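Local structure of tryptophan decarboxylase 1 (Oryza sativa subsp. japonica, 6KHO) at residues A206-D211 and A247-A252; R232-G237 and Y242-A247; T264-T269 and G282-V287. The protein catalyses the pyridoxal 5'-phosphate-dependent decarboxylation of L-tryptophan to tryptamine and of 5-hydroxy-L-tryptophan to serotonin, working as a homodimer. One frame throughout, in Å; residues are numbered along the deposited sequence.

Interaction 1. Residues A206-D211 and A247-A252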
loop_
_atom_site.group_PDB
_atom_site.type_symbol
_atom_site.label_atom_id
_atom_site.label_comp_id
_atom_site.label_asym_id
_atom_site.label_seq_id
_atom_site.Cartn_x
_atom_site.Cartn_y
_atom_site.Cartn_z
ATOM N N ALA A 206 -22.845 15.437 5.013
ATOM C CA ALA A 206 -23.144 14.301 5.869
ATOM C C ALA A 206 -22.927 12.998 5.117
ATOM O O ALA A 206 -23.132 12.927 3.902
ATOM C CB ALA A 206 -24.588 14.355 6.388
ATOM N N VAL A 207 -22.527 11.955 5.862
ATOM C CA VAL A 207 -22.293 10.623 5.316
ATOM C C VAL A 207 -22.960 9.590 6.219
ATOM O O VAL A 207 -23.195 9.829 7.408
ATOM C CB VAL A 207 -20.786 10.303 5.146
ATOM C CG1 VAL A 207 -20.108 11.370 4.314
ATOM C CG2 VAL A 207 -20.093 10.177 6.494
ATOM N N TYR A 208 -23.257 8.424 5.632
ATOM C CA TYR A 208 -24.146 7.430 6.228
ATOM C C TYR A 208 -23.614 6.015 6.047
ATOM O O TYR A 208 -23.177 5.636 4.956
ATOM C CB TYR A 208 -25.555 7.498 5.611
ATOM C CG TYR A 208 -26.097 8.899 5.597
ATOM C CD1 TYR A 208 -25.720 9.794 4.603
ATOM C CD2 TYR A 208 -26.968 9.346 6.594
ATOM C CE1 TYR A 208 -26.177 11.089 4.594
ATOM C CE2 TYR A 208 -27.442 10.653 6.590
ATOM C CZ TYR A 208 -27.040 11.514 5.582
ATOM O OH TYR A 208 -27.489 12.811 5.541
ATOM N N ALA A 209 -23.698 5.221 7.113
ATOM C CA ALA A 209 -23.456 3.793 7.017
ATOM C C ALA A 209 -24.143 3.103 8.186
ATOM O O ALA A 209 -24.386 3.717 9.226
ATOM C CB ALA A 209 -21.953 3.491 7.012
ATOM N N ALA A 210 -24.461 1.827 8.000
ATOM C CA ALA A 210 -24.983 1.020 9.093
ATOM C C ALA A 210 -23.954 0.883 10.212
ATOM O O ALA A 210 -22.738 0.971 9.997
ATOM C CB ALA A 210 -25.384 -0.365 8.581
ATOM N N ASP A 211 -24.449 0.647 11.430
ATOM C CA ASP A 211 -23.520 0.458 12.534
ATOM C C ASP A 211 -22.745 -0.853 12.438
ATOM O O ASP A 211 -21.853 -1.073 13.257
ATOM C CB ASP A 211 -24.247 0.547 13.883
ATOM C CG ASP A 211 -25.314 -0.517 14.063
ATOM O OD1 ASP A 211 -25.416 -1.438 13.227
ATOM O OD2 ASP A 211 -26.074 -0.421 15.057
ATOM N N ALA A 247 -35.569 2.115 5.144
ATOM C CA ALA A 247 -36.449 3.116 5.737
ATOM C C ALA A 247 -35.706 3.946 6.776
ATOM O O ALA A 247 -35.860 5.171 6.825
ATOM C CB ALA A 247 -37.676 2.444 6.355
ATOM N N ARG A 248 -34.881 3.300 7.606
ATOM C CA ARG A 248 -34.099 4.051 8.584
ATOM C C ARG A 248 -33.069 4.947 7.900
ATOM O O ARG A 248 -32.777 6.046 8.388
ATOM C CB ARG A 248 -33.410 3.092 9.567
ATOM C CG ARG A 248 -34.273 2.691 10.766
ATOM C CD ARG A 248 -33.539 1.787 11.760
ATOM N NE ARG A 248 -34.472 0.903 12.466
ATOM C CZ ARG A 248 -34.128 0.024 13.408
ATOM N NH1 ARG A 248 -32.859 -0.109 13.778
ATOM N NH2 ARG A 248 -35.056 -0.732 13.984
ATOM N N LEU A 249 -32.517 4.504 6.768
ATOM C CA LEU A 249 -31.571 5.342 6.038
ATOM C C LEU A 249 -32.267 6.567 5.446
ATOM O O LEU A 249 -31.761 7.693 5.546
ATOM C CB LEU A 249 -30.889 4.518 4.945
ATOM C CG LEU A 249 -30.054 5.324 3.954
ATOM C CD1 LEU A 249 -28.838 5.944 4.633
ATOM C CD2 LEU A 249 -29.632 4.468 2.757
ATOM N N LEU A 250 -33.433 6.363 4.823
ATOM C CA LEU A 250 -34.165 7.477 4.219
ATOM C C LEU A 250 -34.559 8.516 5.266
ATOM O O LEU A 250 -34.463 9.728 5.021
ATOM C CB LEU A 250 -35.402 6.954 3.481
ATOM C CG LEU A 250 -36.368 7.980 2.866
ATOM C CD1 LEU A 250 -35.641 9.053 2.074
ATOM C CD2 LEU A 250 -37.360 7.269 1.967
ATOM N N GLU A 251 -34.990 8.067 6.444
ATOM C CA GLU A 251 -35.369 9.020 7.477
ATOM C C GLU A 251 -34.169 9.844 7.938
ATOM O O GLU A 251 -34.272 11.066 8.092
ATOM C CB GLU A 251 -36.017 8.272 8.639
ATOM C CG GLU A 251 -36.105 9.058 9.910
ATOM C CD GLU A 251 -36.393 8.166 11.102
ATOM O OE1 GLU A 251 -36.722 8.704 12.184
ATOM O OE2 GLU A 251 -36.276 6.924 10.954
ATOM N N ALA A 252 -33.007 9.203 8.117
ATOM C CA ALA A 252 -31.814 9.937 8.532
ATOM C C ALA A 252 -31.382 10.951 7.476
ATOM O O ALA A 252 -31.035 12.093 7.801
ATOM C CB ALA A 252 -30.665 8.963 8.824
#
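Tyr208, on the strand, meets Leu249 and Ala252 of the helix at two places along its side chain. Near the root, Leu249 CD1 lies 3.8 Å from Tyr208 CB and 4.1 Å from CG, so one methyl of the leucine presses where the ring joins the chain. Further out, Tyr208 CE2 comes within 4.0 Å of the Ala252 carbonyl carbon and 4.3 Å of the Ala252 CB methyl. The two longer side chains cross at about a right angle, and the leucine methyl reaches the ring obliquely. A chi1 of -50° sets Tyr208 CG beside its own backbone N; the ring slants back toward the Ala206 end of the strand, bringing its far half level with Ala252, one helical turn beyond Leu249. The Tyr208 hydroxyl is hydrogen-bonded to the Asp256 carboxylate, a further turn along, which ties the tip of the ring to the helix. This is the helix-on-sheet layer of a beta-alpha-beta crossover: helix 246-258 leads from edge strand 231-234 to strand 262-269, passing over strand 205-210, which lies between them in the sheet. The CA atoms of Tyr208 and Leu249 are 7.7 Å apart, a gap bridged by side chains. With CG anti to the backbone N (chi1 170°), Leu249 carries CD1 across to Tyr208 CB. Its branches also touch Ile234 and Val266 on the two flanking strands, and Val284 and Val287 of helix 281-289. Backbone hydrogen bonds hold the strand on both flanks, among them those of Val207 to Arg232 and of Tyr208 to Tyr265.

Interaction 2. Residues R232-G237 and Y242-A247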
loop_
_atom_site.group_PDB
_atom_site.type_symbol
_atom_site.label_atom_id
_atom_site.label_comp_id
_atom_site.label_asym_id
_atom_site.label_seq_id
_atom_site.Cartn_x
_atom_site.Cartn_y
_atom_site.Cartn_z
ATOM N N ARG A 232 -22.985 9.610 10.184
ATOM C CA ARG A 232 -24.144 8.916 10.743
ATOM C C ARG A 232 -23.923 7.410 10.747
ATOM O O ARG A 232 -23.793 6.795 9.682
ATOM C CB ARG A 232 -25.405 9.235 9.940
ATOM C CG ARG A 232 -25.672 10.706 9.759
ATOM C CD ARG A 232 -26.543 11.243 10.865
ATOM N NE ARG A 232 -26.742 12.679 10.709
ATOM C CZ ARG A 232 -26.039 13.599 11.359
ATOM N NH1 ARG A 232 -25.090 13.232 12.218
ATOM N NH2 ARG A 232 -26.291 14.889 11.160
ATOM N N SER A 233 -23.925 6.815 11.939
ATOM C CA SER A 233 -23.892 5.365 12.105
ATOM C C SER A 233 -25.313 4.898 12.398
ATOM O O SER A 233 -25.812 5.056 13.514
ATOM C CB SER A 233 -22.926 4.968 13.217
ATOM O OG SER A 233 -22.990 3.576 13.460
ATOM N N ILE A 234 -25.963 4.319 11.397
ATOM C CA ILE A 234 -27.390 4.007 11.496
ATOM C C ILE A 234 -27.567 2.703 12.271
ATOM O O ILE A 234 -26.957 1.682 11.900
ATOM C CB ILE A 234 -28.014 3.916 10.108
ATOM C CG1 ILE A 234 -27.905 5.278 9.420
ATOM C CG2 ILE A 234 -29.470 3.470 10.195
ATOM C CD1 ILE A 234 -28.612 5.343 8.110
ATOM N N PRO A 235 -28.388 2.694 13.329
ATOM C CA PRO A 235 -28.611 1.457 14.089
ATOM C C PRO A 235 -29.277 0.375 13.253
ATOM O O PRO A 235 -30.124 0.649 12.400
ATOM C CB PRO A 235 -29.525 1.905 15.240
ATOM C CG PRO A 235 -29.338 3.396 15.333
ATOM C CD PRO A 235 -29.072 3.853 13.933
ATOM N N THR A 236 -28.892 -0.872 13.519
ATOM C CA THR A 236 -29.508 -2.047 12.921
ATOM C C THR A 236 -29.943 -2.992 14.033
ATOM O O THR A 236 -29.459 -2.918 15.166
ATOM C CB THR A 236 -28.545 -2.782 11.973
ATOM O OG1 THR A 236 -27.542 -3.456 12.744
ATOM C CG2 THR A 236 -27.868 -1.803 11.017
ATOM N N GLY A 237 -30.847 -3.906 13.704
ATOM C CA GLY A 237 -31.314 -4.828 14.715
ATOM C C GLY A 237 -31.639 -6.177 14.121
ATOM O O GLY A 237 -31.555 -6.388 12.908
ATOM N N TYR A 242 -29.500 -7.650 11.099
ATOM C CA TYR A 242 -28.486 -6.618 11.259
ATOM C C TYR A 242 -28.039 -6.002 9.933
ATOM O O TYR A 242 -27.030 -5.294 9.900
ATOM C CB TYR A 242 -27.301 -7.159 12.071
ATOM C CG TYR A 242 -27.769 -7.590 13.454
ATOM C CD1 TYR A 242 -27.871 -6.662 14.489
ATOM C CD2 TYR A 242 -28.168 -8.903 13.706
ATOM C CE1 TYR A 242 -28.325 -7.032 15.754
ATOM C CE2 TYR A 242 -28.626 -9.286 14.974
ATOM C CZ TYR A 242 -28.701 -8.340 15.991
ATOM O OH TYR A 242 -29.148 -8.690 17.247
ATOM N N GLY A 243 -28.789 -6.222 8.841
ATOM C CA GLY A 243 -28.597 -5.435 7.637
ATOM C C GLY A 243 -29.235 -4.053 7.738
ATOM O O GLY A 243 -30.130 -3.804 8.549
ATOM N N LEU A 244 -28.758 -3.133 6.900
ATOM C CA LEU A 244 -29.287 -1.772 6.910
ATOM C C LEU A 244 -30.747 -1.751 6.462
ATOM O O LEU A 244 -31.098 -2.295 5.408
ATOM C CB LEU A 244 -28.447 -0.866 6.012
ATOM C CG LEU A 244 -28.865 0.605 5.947
ATOM C CD1 LEU A 244 -28.810 1.268 7.323
ATOM C CD2 LEU A 244 -27.968 1.348 4.967
ATOM N N ASP A 245 -31.602 -1.137 7.281
ATOM C CA ASP A 245 -32.997 -0.920 6.915
ATOM C C ASP A 245 -33.088 0.340 6.062
ATOM O O ASP A 245 -32.730 1.424 6.539
ATOM C CB ASP A 245 -33.856 -0.784 8.170
ATOM C CG ASP A 245 -35.358 -0.710 7.870
ATOM O OD1 ASP A 245 -35.763 -0.672 6.685
ATOM O OD2 ASP A 245 -36.140 -0.710 8.844
ATOM N N PRO A 246 -33.521 0.248 4.803
ATOM C CA PRO A 246 -33.521 1.451 3.957
ATOM C C PRO A 246 -34.507 2.507 4.428
ATOM O O PRO A 246 -34.298 3.695 4.156
ATOM C CB PRO A 246 -33.887 0.906 2.567
ATOM C CG PRO A 246 -33.749 -0.576 2.671
ATOM C CD PRO A 246 -34.033 -0.926 4.082
ATOM N N ALA A 247 -35.569 2.115 5.144
ATOM C CA ALA A 247 -36.449 3.116 5.737
ATOM C C ALA A 247 -35.706 3.946 6.776
ATOM O O ALA A 247 -35.860 5.171 6.825
ATOM C CB ALA A 247 -37.676 2.444 6.355
HETATM O O HOH W 1 -31.203 -0.421 10.088
#
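Tyr242 meets Gly237 through both its backbone and its ring. Tyr242 N donates to Gly237 O over 3.0 Å at an N-H...O angle of 147°, reaching the oxygen from well above the carbonyl plane. The phenol ring lays one face over this peptide, Gly237 C standing 3.7 Å above the ring plane toward the rim. At the ring edge, Thr236 OG1 lies 3.7 Å from Tyr242 CD1, its hydrogen bond being made to Asp211 OD1. With a chi1 of 73°, Thr236 holds that hydroxyl between its backbone N and carbonyl carbon and turns CG2 toward the second segment, where it packs 3.9 Å from Gly243 O. Gly243 O is in turn bonded to Thr240 OG1. Leu244 carries the apolar part: with CG anti to the backbone N (chi1 -179°), its CD1 is carried over to Ile234 CG2 at 3.7 Å. Leu244 N is hydrogen-bonded to Asp279 OD1. At Asp245 the segments are joined by one water, which donates to Pro235 O at 2.8 Å and accepts from Asp245 N at 2.9 Å; Pro235 O also receives Arg248 NH1. Asp245 is the N-cap of the coming helix, and in its capping hydrogen bond Ala247 N reaches Asp245 OD1 at 3.2 Å from above the carboxylate plane, past Pro246 in the first turn. The arrangement is that of a strand-to-helix connection in a beta-alpha-beta crossover, built here from a loop that a backbone bond closes on itself soon after the edge strand and from an Asp-Pro start to the helix.

Interaction 3. Residues T264-T269 and G282-V287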
loop_
_atom_site.group_PDB
_atom_site.type_symbol
_atom_site.label_atom_id
_atom_site.label_comp_id
_atom_site.label_asym_id
_atom_site.label_seq_id
_atom_site.Cartn_x
_atom_site.Cartn_y
_atom_site.Cartn_z
ATOM N N THR A 264 -24.143 13.180 1.294
ATOM C CA THR A 264 -23.025 13.147 0.364
ATOM C C THR A 264 -22.632 11.746 -0.084
ATOM O O THR A 264 -22.252 11.575 -1.247
ATOM C CB THR A 264 -21.814 13.862 0.994
ATOM O OG1 THR A 264 -22.104 15.265 1.131
ATOM C CG2 THR A 264 -20.541 13.685 0.157
ATOM N N TYR A 265 -22.775 10.734 0.771
ATOM C CA TYR A 265 -22.143 9.437 0.537
ATOM C C TYR A 265 -22.774 8.417 1.471
ATOM O O TYR A 265 -22.977 8.702 2.655
ATOM C CB TYR A 265 -20.633 9.550 0.775
ATOM C CG TYR A 265 -19.756 8.326 0.508
ATOM C CD1 TYR A 265 -19.804 7.201 1.320
ATOM C CD2 TYR A 265 -18.814 8.354 -0.519
ATOM C CE1 TYR A 265 -18.947 6.104 1.077
ATOM C CE2 TYR A 265 -17.956 7.275 -0.765
ATOM C CZ TYR A 265 -18.031 6.157 0.028
ATOM O OH TYR A 265 -17.145 5.115 -0.209
ATOM N N VAL A 266 -23.094 7.244 0.930
ATOM C CA VAL A 266 -23.613 6.118 1.703
ATOM C C VAL A 266 -22.723 4.900 1.450
ATOM O O VAL A 266 -22.410 4.586 0.300
ATOM C CB VAL A 266 -25.073 5.787 1.322
ATOM C CG1 VAL A 266 -25.581 4.620 2.136
ATOM C CG2 VAL A 266 -26.005 7.015 1.492
ATOM N N CYS A 267 -22.343 4.193 2.517
ATOM C CA CYS A 267 -21.637 2.919 2.391
ATOM C C CYS A 267 -22.588 1.776 2.718
ATOM O O CYS A 267 -23.126 1.712 3.825
ATOM C CB CYS A 267 -20.412 2.860 3.307
ATOM S SG CYS A 267 -19.361 1.377 3.010
ATOM N N ALA A 268 -22.802 0.885 1.758
ATOM C CA ALA A 268 -23.534 -0.356 1.975
ATOM C C ALA A 268 -22.542 -1.508 2.019
ATOM O O ALA A 268 -21.595 -1.543 1.227
ATOM C CB ALA A 268 -24.555 -0.601 0.864
ATOM N N THR A 269 -22.743 -2.447 2.942
ATOM C CA THR A 269 -21.827 -3.573 3.100
ATOM C C THR A 269 -22.526 -4.879 2.755
ATOM O O THR A 269 -23.616 -5.162 3.271
ATOM C CB THR A 269 -21.268 -3.646 4.528
ATOM O OG1 THR A 269 -20.560 -2.441 4.825
ATOM C CG2 THR A 269 -20.285 -4.840 4.671
ATOM N N GLY A 282 -29.743 -2.607 -3.884
ATOM C CA GLY A 282 -30.636 -1.836 -4.733
ATOM C C GLY A 282 -31.496 -0.860 -3.950
ATOM O O GLY A 282 -31.631 0.310 -4.323
ATOM N N ALA A 283 -32.076 -1.321 -2.843
ATOM C CA ALA A 283 -32.934 -0.439 -2.058
ATOM C C ALA A 283 -32.155 0.740 -1.481
ATOM O O ALA A 283 -32.699 1.845 -1.370
ATOM C CB ALA A 283 -33.616 -1.227 -0.939
ATOM N N VAL A 284 -30.882 0.533 -1.129
ATOM C CA VAL A 284 -30.057 1.625 -0.614
ATOM C C VAL A 284 -29.771 2.644 -1.711
ATOM O O VAL A 284 -29.827 3.858 -1.484
ATOM C CB VAL A 284 -28.751 1.068 -0.012
ATOM C CG1 VAL A 284 -27.743 2.188 0.250
ATOM C CG2 VAL A 284 -29.049 0.326 1.273
ATOM N N ALA A 285 -29.412 2.165 -2.905
ATOM C CA ALA A 285 -29.100 3.072 -4.000
ATOM C C ALA A 285 -30.309 3.933 -4.352
ATOM O O ALA A 285 -30.171 5.118 -4.664
ATOM C CB ALA A 285 -28.645 2.277 -5.218
ATOM N N ASP A 286 -31.502 3.341 -4.319
ATOM C CA ASP A 286 -32.712 4.093 -4.630
ATOM C C ASP A 286 -32.949 5.194 -3.607
ATOM O O ASP A 286 -33.294 6.326 -3.969
ATOM C CB ASP A 286 -33.902 3.138 -4.695
ATOM C CG ASP A 286 -33.808 2.184 -5.863
ATOM O OD1 ASP A 286 -32.929 2.395 -6.732
ATOM O OD2 ASP A 286 -34.594 1.210 -5.909
ATOM N N VAL A 287 -32.737 4.892 -2.324
ATOM C CA VAL A 287 -32.882 5.910 -1.292
ATOM C C VAL A 287 -31.869 7.028 -1.508
ATOM O O VAL A 287 -32.213 8.217 -1.487
ATOM C CB VAL A 287 -32.758 5.276 0.104
ATOM C CG1 VAL A 287 -32.758 6.332 1.144
ATOM C CG2 VAL A 287 -33.929 4.335 0.357
#
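Val266 and Val284 touch methyl to methyl, the two CG1 atoms 3.8 Å apart. In both valines CG1 is anti to the backbone N, with chi1 180° in Val266 and 167° in Val284, which turns that methyl of each to the other segment; the side chains cross obliquely. The same Val284 CG1 lies 4.3 Å from Ala268 CB, so a single helix methyl faces two strand residues whose CB atoms point to the same side of the sheet. Around these methyls, Leu244 packs on Val284, and Met253 reaches Val266 from helix 246-258. Backbone bonds from Val266 to Trp294 and His296 hold the strand to its neighbour 294-298, and Asp279 OD2 binds Thr269 N, tying the strand end to the loop before the helix. Strand 262-269, helix 281-289 and strand 294-298 form a beta-alpha-beta unit. On the other side of the sheet Cys267 touches Asp298, a residue of the cofactor pocket. The Ala268 side chain, on the helix side, is about 11 Å from the cofactor, so the contact lies near that site without lining it. All three touching residues are buried and meet through carbon alone; the contact probably contributes through van der Waals fit and burial of apolar surface, with no directional bond.

In the fold
The three contacts gather on one side of the chain's centre, within the large PLP-binding domain characteristic of fold-type I enzymes. Centres of interactions 1 and 2 are about 7 Å apart, those of 1 and 3 about 9 Å, and those of 2 and 3 about 11 Å. Their strands 262-269, 205-210 and 231-234 are consecutive and parallel in the mixed sheet. Helix 246-258 packs in interaction 1, and interaction 2 forms the loop leading into it; helix 281-289 serves interaction 3. Along the chain, interaction 2 is nested inside the loop closed by interaction 1, and interaction 3 follows. Pro246 meets Ala283 and Val287, and Leu244 meets Val284, so both helices and the entry loop pack together on one face of the sheet, without lining the cofactor pocket.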